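Phosphate-binding protein (Unidentified prokaryotic organism, PDB 3W9V) binds phosphate as a secreted transport protein of the PstS family. Local coordinates at residues A[103-108]-A[121-126]. The protein carries 1 engineered substitution. Numbering follows the deposited sequence.
Sequences NAVDLS and ADWSGI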
ATOM      1  N   ASN A 103      22.499  19.890   0.314  1.00 16.92           N
ATOM      2  CA  ASN A 103      22.067  19.492   1.648  1.00 16.00           C
ATOM      3  C   ASN A 103      21.034  18.371   1.631  1.00 14.88           C
ATOM      4  O   ASN A 103      20.193  18.296   0.733  1.00 14.87           O
ATOM      5  CB  ASN A 103      21.479  20.688   2.404  1.00 18.25           C
ATOM      6  CG  ASN A 103      22.532  21.700   2.818  1.00 20.71           C
ATOM      7  OD1 ASN A 103      23.662  21.676   2.333  1.00 22.45           O
ATOM      8  ND2 ASN A 103      22.159  22.598   3.720  1.00 22.71           N
ATOM      9  N   ALA A 104      21.095  17.514   2.641  1.00 14.48           N
ATOM     10  CA  ALA A 104      20.074  16.496   2.832  1.00 15.06           C
ATOM     11  C   ALA A 104      18.752  17.152   3.202  1.00 13.77           C
ATOM     12  O   ALA A 104      18.708  18.064   4.030  1.00 15.51           O
ATOM     13  CB  ALA A 104      20.496  15.518   3.915  1.00 17.12           C
ATOM     14  N   VAL A 105      17.675  16.697   2.571  1.00 12.82           N
ATOM     15  CA  VAL A 105      16.339  17.093   2.978  1.00 11.85           C
ATOM     16  C   VAL A 105      15.836  16.071   3.981  1.00 12.23           C
ATOM     17  O   VAL A 105      15.684  14.889   3.664  1.00 12.13           O
ATOM     18  CB  VAL A 105      15.384  17.204   1.781  1.00 12.88           C
ATOM     19  CG1 VAL A 105      13.949  17.419   2.255  1.00 11.79           C
ATOM     20  CG2 VAL A 105      15.832  18.337   0.873  1.00 12.36           C
ATOM     21  N   ASP A 106      15.617  16.533   5.205  1.00 11.90           N
ATOM     22  CA  ASP A 106      15.212  15.677   6.303  1.00 11.95           C
ATOM     23  C   ASP A 106      14.017  16.346   6.955  1.00 11.53           C
ATOM     24  O   ASP A 106      14.171  17.322   7.691  1.00 12.76           O
ATOM     25  CB  ASP A 106      16.369  15.548   7.298  1.00 13.72           C
ATOM     26  CG  ASP A 106      16.094  14.547   8.402  1.00 12.84           C
ATOM     27  OD1 ASP A 106      14.971  14.002   8.469  1.00 14.11           O
ATOM     28  OD2 ASP A 106      17.016  14.312   9.218  1.00 15.82           O
ATOM     29  N   LEU A 107      12.823  15.839   6.669  1.00 10.13           N
ATOM     30  CA  LEU A 107      11.602  16.437   7.189  1.00  9.73           C
ATOM     31  C   LEU A 107      11.311  15.978   8.604  1.00 10.71           C
ATOM     32  O   LEU A 107      11.306  14.782   8.885  1.00 11.21           O
ATOM     33  CB  LEU A 107      10.418  16.048   6.304  1.00 10.59           C
ATOM     34  CG  LEU A 107      10.467  16.518   4.854  1.00 10.94           C
ATOM     35  CD1 LEU A 107       9.431  15.790   4.015  1.00 11.39           C
ATOM     36  CD2 LEU A 107      10.250  18.020   4.781  1.00 15.70           C
ATOM     37  N   SER A 108      11.054  16.919   9.505  1.00 10.07           N
ATOM     38  CA  SER A 108      10.404  16.542  10.743  1.00 10.51           C
ATOM     39  C   SER A 108       8.974  16.175  10.377  1.00  8.71           C
ATOM     40  O   SER A 108       8.475  16.571   9.320  1.00  9.89           O
ATOM     41  CB  SER A 108      10.399  17.701  11.734  1.00 10.82           C
ATOM     42  OG  SER A 108       9.624  18.774  11.239  1.00 10.96           O
ATOM     43  N   ALA A 121       4.684  26.679   2.397  1.00 12.64           N
ATOM     44  CA  ALA A 121       4.561  26.835   0.952  1.00 14.18           C
ATOM     45  C   ALA A 121       5.898  27.097   0.261  1.00 13.12           C
ATOM     46  O   ALA A 121       5.968  27.130  -0.966  1.00 12.84           O
ATOM     47  CB  ALA A 121       3.573  27.947   0.627  1.00 19.93           C
ATOM     48  N   ASP A 122       6.949  27.283   1.051  1.00 12.45           N
ATOM     49  CA  ASP A 122       8.275  27.566   0.518  1.00 12.22           C
ATOM     50  C   ASP A 122       9.306  26.619   1.120  1.00 12.43           C
ATOM     51  O   ASP A 122       9.247  26.297   2.307  1.00 12.41           O
ATOM     52  CB  ASP A 122       8.670  29.020   0.801  1.00 13.22           C
ATOM     53  CG  ASP A 122       9.842  29.480  -0.044  1.00 13.00           C
ATOM     54  OD1 ASP A 122       9.602  30.099  -1.103  1.00 15.72           O
ATOM     55  OD2 ASP A 122      11.002  29.220   0.341  1.00 13.67           O
ATOM     56  N   TRP A 123      10.247  26.179   0.291  1.00 11.43           N
ATOM     57  CA  TRP A 123      11.307  25.273   0.718  1.00 11.62           C
ATOM     58  C   TRP A 123      12.154  25.829   1.865  1.00 11.50           C
ATOM     59  O   TRP A 123      12.784  25.068   2.600  1.00 12.49           O
ATOM     60  CB  TRP A 123      12.195  24.892  -0.471  1.00 11.33           C
ATOM     61  CG  TRP A 123      11.601  23.811  -1.320  1.00 11.35           C
ATOM     62  CD1 TRP A 123      10.858  23.970  -2.455  1.00 11.88           C
ATOM     63  CD2 TRP A 123      11.691  22.401  -1.091  1.00 11.80           C
ATOM     64  NE1 TRP A 123      10.483  22.740  -2.948  1.00 12.91           N
ATOM     65  CE2 TRP A 123      10.979  21.763  -2.126  1.00 11.88           C
ATOM     66  CE3 TRP A 123      12.303  21.617  -0.109  1.00 13.40           C
ATOM     67  CZ2 TRP A 123      10.871  20.375  -2.212  1.00 12.22           C
ATOM     68  CZ3 TRP A 123      12.192  20.240  -0.194  1.00 14.05           C
ATOM     69  CH2 TRP A 123      11.480  19.636  -1.237  1.00 13.88           C
ATOM     70  N   SER A 124      12.158  27.150   2.031  1.00 12.07           N
ATOM     71  CA  SER A 124      12.924  27.775   3.111  1.00 12.39           C
ATOM     72  C   SER A 124      12.380  27.408   4.494  1.00 14.58           C
ATOM     73  O   SER A 124      13.063  27.587   5.505  1.00 14.34           O
ATOM     74  CB  SER A 124      12.964  29.297   2.943  1.00 13.73           C
ATOM     75  OG  SER A 124      11.658  29.845   2.934  1.00 17.30           O
ATOM     76  N   GLY A 125      11.153  26.894   4.529  1.00 12.32           N
ATOM     77  CA  GLY A 125      10.534  26.452   5.765  1.00 14.47           C
ATOM     78  C   GLY A 125      10.956  25.063   6.216  1.00 13.38           C
ATOM     79  O   GLY A 125      10.469  24.565   7.233  1.00 15.46           O
ATOM     80  N   ILE A 126      11.852  24.431   5.466  1.00 12.95           N
ATOM     81  CA  ILE A 126      12.390  23.132   5.853  1.00 13.65           C
ATOM     82  C   ILE A 126      13.784  23.341   6.418  1.00 13.51           C
ATOM     83  O   ILE A 126      14.724  23.619   5.677  1.00 14.50           O
ATOM     84  CB  ILE A 126      12.462  22.163   4.657  1.00 12.23           C
ATOM     85  CG1 ILE A 126      11.115  22.104   3.935  1.00 14.93           C
ATOM     86  CG2 ILE A 126      12.907  20.780   5.118  1.00 14.74           C
ATOM     87  CD1 ILE A 126       9.971  21.651   4.804  0.50 10.25           C
TER
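The backbones come nearest at Leu107, on the short edge strand 106-107, and Ile126, just past the 3-10 turn 123-125, with CA atoms 6.9 Å apart. Both pieces belong to the periplasmic-binding-protein fold of the PstS family, and helix 109-117 connects them. Leu107 reaches across with one branch: its CD2 lies 3.6 Å from Ile126 CD1 and 3.8 Å from Ile126 CG2, so a single methyl touches both methyls of the isoleucine. The leucine and isoleucine side chains meet obliquely, and the helix adds Leu112 against Leu107, and Glu111 and Val115 against Ile126. Beside them, with chi1 at 172°, the CG1 methyl of Val105 swings opposite the backbone N and meets the rim of the Trp123 indole, near the ring plane, 4.1 Å from CZ3. At the pyrrole end of the indole, NE1 makes a hydrogen bond to Gly206 O, while Phe97 touches both Trp123 and Val105. An Asx turn opens the 3-10 segment that carries Trp123. Asp122 OD2, which also bonds Gly133 N, accepts from Ser124 N at 2.9 Å, close to straight at 163°, and takes Ser124 OG at 2.7 Å from above the carboxylate plane.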